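Local atomic coordinates of elastinolytic metalloprotease (Pseudoalteromonas sp. CF6-2, PDB entry 6IK4), a protein that probably acts as a zinc-dependent endopeptidase of the M23 family, with elastin and peptidoglycan as its likely substrates. Residues N45-R59 / N86-Y100. Residues are numbered along the deposited sequence; the frame is centred on the assembly and turned at random.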
loop_
_atom_site.group_PDB
_atom_site.type_symbol
_atom_site.label_atom_id
_atom_site.label_comp_id
_atom_site.label_asym_id
_atom_site.label_seq_id
_atom_site.Cartn_x
_atom_site.Cartn_y
_atom_site.Cartn_z
ATOM N N ASN A 45 1.180 17.376 7.138
ATOM C CA ASN A 45 -0.092 16.843 7.620
ATOM C C ASN A 45 -0.423 15.582 6.817
ATOM O O ASN A 45 -1.209 15.594 5.866
ATOM C CB ASN A 45 -1.167 17.918 7.501
ATOM C CG ASN A 45 -2.544 17.421 7.857
ATOM O OD1 ASN A 45 -2.729 16.695 8.838
ATOM N ND2 ASN A 45 -3.533 17.817 7.057
ATOM N N THR A 46 0.201 14.469 7.211
ATOM C CA THR A 46 0.039 13.220 6.463
ATOM C C THR A 46 -1.354 12.620 6.676
ATOM O O THR A 46 -1.948 12.771 7.747
ATOM C CB THR A 46 1.108 12.211 6.869
ATOM O OG1 THR A 46 1.140 12.080 8.298
ATOM C CG2 THR A 46 2.477 12.640 6.355
ATOM N N PRO A 47 -1.896 11.930 5.668
ATOM C CA PRO A 47 -3.290 11.480 5.733
ATOM C C PRO A 47 -3.446 10.167 6.486
ATOM O O PRO A 47 -2.482 9.458 6.778
ATOM C CB PRO A 47 -3.661 11.292 4.259
ATOM C CG PRO A 47 -2.358 10.844 3.642
ATOM C CD PRO A 47 -1.314 11.700 4.332
ATOM N N TRP A 48 -4.707 9.844 6.773
ATOM C CA TRP A 48 -5.064 8.526 7.269
ATOM C C TRP A 48 -5.163 7.548 6.104
ATOM O O TRP A 48 -5.516 7.925 4.977
ATOM C CB TRP A 48 -6.388 8.578 8.041
ATOM C CG TRP A 48 -6.287 9.429 9.284
ATOM C CD1 TRP A 48 -6.391 10.788 9.353
ATOM C CD2 TRP A 48 -6.018 8.979 10.619
ATOM N NE1 TRP A 48 -6.209 11.214 10.651
ATOM C CE2 TRP A 48 -5.982 10.122 11.449
ATOM C CE3 TRP A 48 -5.805 7.721 11.194
ATOM C CZ2 TRP A 48 -5.747 10.043 12.826
ATOM C CZ3 TRP A 48 -5.563 7.644 12.569
ATOM C CH2 TRP A 48 -5.542 8.800 13.366
ATOM N N VAL A 49 -4.836 6.286 6.390
ATOM C CA VAL A 49 -4.795 5.208 5.402
ATOM C C VAL A 49 -5.970 4.279 5.680
ATOM O O VAL A 49 -6.172 3.863 6.828
ATOM C CB VAL A 49 -3.459 4.443 5.474
ATOM C CG1 VAL A 49 -3.400 3.335 4.425
ATOM C CG2 VAL A 49 -2.270 5.393 5.286
ATOM N N GLN A 50 -6.743 3.952 4.641
ATOM C CA GLN A 50 -7.915 3.092 4.776
ATOM C C GLN A 50 -7.556 1.640 4.471
ATOM O O GLN A 50 -6.735 1.362 3.595
ATOM C CB GLN A 50 -9.036 3.532 3.827
ATOM C CG GLN A 50 -9.559 4.942 4.094
ATOM C CD GLN A 50 -10.506 5.425 3.018
ATOM O OE1 GLN A 50 -11.044 4.632 2.236
ATOM N NE2 GLN A 50 -10.715 6.737 2.968
ATOM N N ALA A 51 -8.193 0.712 5.190
ATOM C CA ALA A 51 -8.046 -0.705 4.868
ATOM C C ALA A 51 -8.525 -0.975 3.443
ATOM O O ALA A 51 -9.650 -0.612 3.074
ATOM C CB ALA A 51 -8.837 -1.568 5.859
ATOM N N ALA A 52 -7.664 -1.625 2.646
ATOM C CA ALA A 52 -7.978 -1.961 1.257
ATOM C C ALA A 52 -9.070 -3.020 1.141
ATOM O O ALA A 52 -9.627 -3.193 0.050
ATOM C CB ALA A 52 -6.716 -2.459 0.536
ATOM N N HIS A 53 -9.383 -3.706 2.234
ATOM C CA HIS A 53 -10.358 -4.796 2.293
ATOM C C HIS A 53 -10.576 -5.119 3.769
ATOM O O HIS A 53 -9.898 -4.577 4.642
ATOM C CB HIS A 53 -9.854 -6.029 1.548
ATOM C CG HIS A 53 -8.549 -6.532 2.084
ATOM N ND1 HIS A 53 -8.459 -7.354 3.190
ATOM C CD2 HIS A 53 -7.277 -6.264 1.709
ATOM C CE1 HIS A 53 -7.187 -7.592 3.455
ATOM N NE2 HIS A 53 -6.448 -6.940 2.571
ATOM N N GLY A 54 -11.521 -6.032 4.040
ATOM C CA GLY A 54 -11.783 -6.446 5.407
ATOM C C GLY A 54 -10.920 -7.616 5.861
ATOM O O GLY A 54 -10.300 -8.312 5.053
ATOM N N GLY A 55 -10.854 -7.811 7.174
ATOM C CA GLY A 55 -10.119 -8.936 7.711
ATOM C C GLY A 55 -9.689 -8.714 9.150
ATOM O O GLY A 55 -10.150 -7.796 9.830
ATOM N N VAL A 56 -8.788 -9.596 9.594
ATOM C CA VAL A 56 -8.285 -9.626 10.966
ATOM C C VAL A 56 -6.947 -8.906 11.024
ATOM O O VAL A 56 -6.098 -9.075 10.136
ATOM C CB VAL A 56 -8.149 -11.079 11.468
ATOM C CG1 VAL A 56 -7.728 -11.104 12.932
ATOM C CG2 VAL A 56 -9.478 -11.811 11.296
ATOM N N ILE A 57 -6.747 -8.120 12.084
ATOM C CA ILE A 57 -5.560 -7.288 12.241
ATOM C C ILE A 57 -4.425 -8.088 12.862
ATOM O O ILE A 57 -4.630 -8.855 13.814
ATOM C CB ILE A 57 -5.888 -6.064 13.119
ATOM C CG1 ILE A 57 -6.848 -5.114 12.402
ATOM C CG2 ILE A 57 -4.603 -5.360 13.603
ATOM C CD1 ILE A 57 -6.205 -4.337 11.259
ATOM N N THR A 58 -3.213 -7.886 12.342
ATOM C CA THR A 58 -1.980 -8.197 13.056
ATOM C C THR A 58 -1.199 -6.900 13.183
ATOM O O THR A 58 -0.947 -6.238 12.173
ATOM C CB THR A 58 -1.145 -9.252 12.322
ATOM O OG1 THR A 58 -1.936 -10.420 12.080
ATOM C CG2 THR A 58 0.083 -9.631 13.155
ATOM N N ARG A 59 -0.841 -6.515 14.411
ATOM C CA ARG A 59 -0.056 -5.306 14.664
ATOM C C ARG A 59 1.350 -5.732 15.057
ATOM O O ARG A 59 1.558 -6.274 16.146
ATOM C CB ARG A 59 -0.684 -4.436 15.756
ATOM C CG ARG A 59 0.161 -3.201 16.135
ATOM C CD ARG A 59 -0.367 -2.513 17.396
ATOM N NE ARG A 59 0.514 -1.442 17.876
ATOM C CZ ARG A 59 1.652 -1.635 18.543
ATOM N NH1 ARG A 59 2.071 -2.862 18.811
ATOM N NH2 ARG A 59 2.379 -0.596 18.941
ATOM N N ASN A 86 -5.487 -3.452 17.312
ATOM C CA ASN A 86 -4.587 -4.408 17.939
ATOM C C ASN A 86 -4.847 -5.801 17.384
ATOM O O ASN A 86 -5.849 -6.036 16.706
ATOM C CB ASN A 86 -4.763 -4.403 19.462
ATOM C CG ASN A 86 -4.196 -3.165 20.098
ATOM O OD1 ASN A 86 -2.982 -3.027 20.218
ATOM N ND2 ASN A 86 -5.069 -2.256 20.519
ATOM N N ASN A 87 -3.927 -6.721 17.694
ATOM C CA ASN A 87 -4.013 -8.103 17.224
ATOM C C ASN A 87 -5.401 -8.675 17.466
ATOM O O ASN A 87 -5.971 -8.514 18.547
ATOM C CB ASN A 87 -2.975 -8.979 17.937
ATOM C CG ASN A 87 -1.562 -8.729 17.463
ATOM O OD1 ASN A 87 -1.330 -8.350 16.318
ATOM N ND2 ASN A 87 -0.598 -8.960 18.347
ATOM N N GLY A 88 -5.949 -9.336 16.449
ATOM C CA GLY A 88 -7.236 -9.991 16.570
ATOM C C GLY A 88 -8.439 -9.123 16.279
ATOM O O GLY A 88 -9.541 -9.662 16.107
ATOM N N ASP A 89 -8.278 -7.800 16.225
ATOM C CA ASP A 89 -9.391 -6.931 15.863
ATOM C C ASP A 89 -9.820 -7.205 14.424
ATOM O O ASP A 89 -9.030 -7.669 13.596
ATOM C CB ASP A 89 -9.005 -5.453 16.011
ATOM C CG ASP A 89 -8.904 -5.010 17.467
ATOM O OD1 ASP A 89 -9.438 -5.730 18.349
ATOM O OD2 ASP A 89 -8.280 -3.949 17.728
ATOM N N THR A 90 -11.089 -6.926 14.135
ATOM C CA THR A 90 -11.648 -7.063 12.798
ATOM C C THR A 90 -11.905 -5.676 12.217
ATOM O O THR A 90 -12.387 -4.783 12.923
ATOM C CB THR A 90 -12.944 -7.890 12.838
ATOM O OG1 THR A 90 -12.628 -9.259 13.144
ATOM C CG2 THR A 90 -13.680 -7.837 11.514
ATOM N N VAL A 91 -11.565 -5.488 10.940
ATOM C CA VAL A 91 -11.870 -4.240 10.255
ATOM C C VAL A 91 -12.623 -4.557 8.970
ATOM O O VAL A 91 -12.632 -5.690 8.486
ATOM C CB VAL A 91 -10.614 -3.395 9.951
ATOM C CG1 VAL A 91 -9.942 -2.959 11.253
ATOM C CG2 VAL A 91 -9.637 -4.177 9.075
ATOM N N GLN A 92 -13.264 -3.530 8.437
ATOM C CA GLN A 92 -14.005 -3.534 7.193
ATOM C C GLN A 92 -13.230 -2.775 6.132
ATOM O O GLN A 92 -12.353 -1.959 6.452
ATOM C CB GLN A 92 -15.376 -2.868 7.386
ATOM C CG GLN A 92 -16.198 -3.449 8.511
ATOM C CD GLN A 92 -16.566 -4.881 8.251
ATOM O OE1 GLN A 92 -17.043 -5.218 7.168
ATOM N NE2 GLN A 92 -16.353 -5.743 9.245
ATOM N N PRO A 93 -13.531 -3.008 4.853
ATOM C CA PRO A 93 -12.979 -2.151 3.800
ATOM C C PRO A 93 -13.240 -0.695 4.138
ATOM O O PRO A 93 -14.351 -0.325 4.519
ATOM C CB PRO A 93 -13.753 -2.585 2.550
ATOM C CG PRO A 93 -14.215 -3.969 2.862
ATOM C CD PRO A 93 -14.522 -3.960 4.319
ATOM N N GLY A 94 -12.202 0.130 4.030
ATOM C CA GLY A 94 -12.331 1.546 4.290
ATOM C C GLY A 94 -11.988 1.983 5.702
ATOM O O GLY A 94 -11.783 3.182 5.923
ATOM N N THR A 95 -11.899 1.057 6.655
ATOM C CA THR A 95 -11.612 1.426 8.038
ATOM C C THR A 95 -10.293 2.187 8.143
ATOM O O THR A 95 -9.282 1.778 7.565
ATOM C CB THR A 95 -11.552 0.165 8.902
ATOM O OG1 THR A 95 -12.823 -0.498 8.868
ATOM C CG2 THR A 95 -11.206 0.516 10.333
ATOM N N LEU A 96 -10.305 3.297 8.883
ATOM C CA LEU A 96 -9.085 4.076 9.124
ATOM C C LEU A 96 -8.127 3.287 10.016
ATOM O O LEU A 96 -8.398 3.102 11.205
ATOM C CB LEU A 96 -9.442 5.411 9.778
ATOM C CG LEU A 96 -10.372 6.295 8.951
ATOM C CD1 LEU A 96 -10.636 7.616 9.672
ATOM C CD2 LEU A 96 -9.780 6.547 7.561
ATOM N N LEU A 97 -6.986 2.850 9.460
ATOM C CA LEU A 97 -6.039 2.027 10.215
ATOM C C LEU A 97 -5.075 2.862 11.051
ATOM O O LEU A 97 -4.570 2.389 12.077
ATOM C CB LEU A 97 -5.231 1.145 9.248
ATOM C CG LEU A 97 -6.042 0.092 8.480
ATOM C CD1 LEU A 97 -5.180 -0.633 7.428
ATOM C CD2 LEU A 97 -6.664 -0.914 9.466
ATOM N N GLY A 98 -4.798 4.076 10.615
ATOM C CA GLY A 98 -3.713 4.873 11.144
ATOM C C GLY A 98 -3.333 5.895 10.091
ATOM O O GLY A 98 -3.958 5.988 9.035
ATOM N N ARG A 99 -2.310 6.676 10.404
ATOM C CA ARG A 99 -1.719 7.583 9.421
ATOM C C ARG A 99 -0.415 6.983 8.919
ATOM O O ARG A 99 0.200 6.163 9.600
ATOM C CB ARG A 99 -1.445 8.968 10.028
ATOM C CG ARG A 99 -2.686 9.731 10.437
ATOM C CD ARG A 99 -2.351 10.989 11.248
ATOM N NE ARG A 99 -1.457 11.906 10.542
ATOM C CZ ARG A 99 -0.950 13.020 11.078
ATOM N NH1 ARG A 99 -1.251 13.364 12.328
ATOM N NH2 ARG A 99 -0.147 13.799 10.363
ATOM N N TYR A 100 0.025 7.385 7.724
ATOM C CA TYR A 100 1.425 7.108 7.443
ATOM C C TYR A 100 2.237 8.211 8.096
ATOM O O TYR A 100 1.777 9.348 8.214
ATOM C CB TYR A 100 1.751 6.930 5.950
ATOM C CG TYR A 100 1.521 8.033 4.933
ATOM C CD1 TYR A 100 2.358 9.146 4.853
ATOM C CD2 TYR A 100 0.536 7.885 3.960
ATOM C CE1 TYR A 100 2.160 10.125 3.876
ATOM C CE2 TYR A 100 0.340 8.841 2.982
ATOM C CZ TYR A 100 1.155 9.952 2.940
ATOM O OH TYR A 100 0.941 10.897 1.961
#
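Asn87 turns its amide oxygen OD1 to the backbone N of Arg59 in a nearly straight hydrogen bond. The type II turn from Asn86 to Asp89 starts an antiparallel ladder: Asp89 O accepts from Ile57 N, and Val91 N gives to Gly55 O. In a second type II turn, Gln92 to Thr95, Gly94 N donates a hydrogen bond to Ala51 O. Leu97 CD1 touches Ala51, while CD2 lies 3.9 Å from Ile57 CD1. Arg99 CG sits over the Trp48 five-membered ring, 3.5 Å from its centroid. A bend at chi3 (57°) brings the guanidinium back to Thr46, where NH2 donates to OG1 at 3.0 Å and NE makes a weak hydrogen bond to the backbone O. Replacing Arg99 with alanine would probably cost the Trp48 ring its CH-pi partner and Thr46 OG1 this donor. Thr46 OG1 also donates to Tyr100 O (2.8 Å), and Pro47 CD packs over the Tyr100 ring face. Tyr100 OH is hydrogen-bonded to Asn37 N, and its side chain lies about 5 Å from those of His79 and His118, predicted active-site residues. Strand 96-100 lies between strands 48-50 and 73-81, and 55-61 between 90-91 and 64-68, in the large antiparallel sheet of the M23 domain.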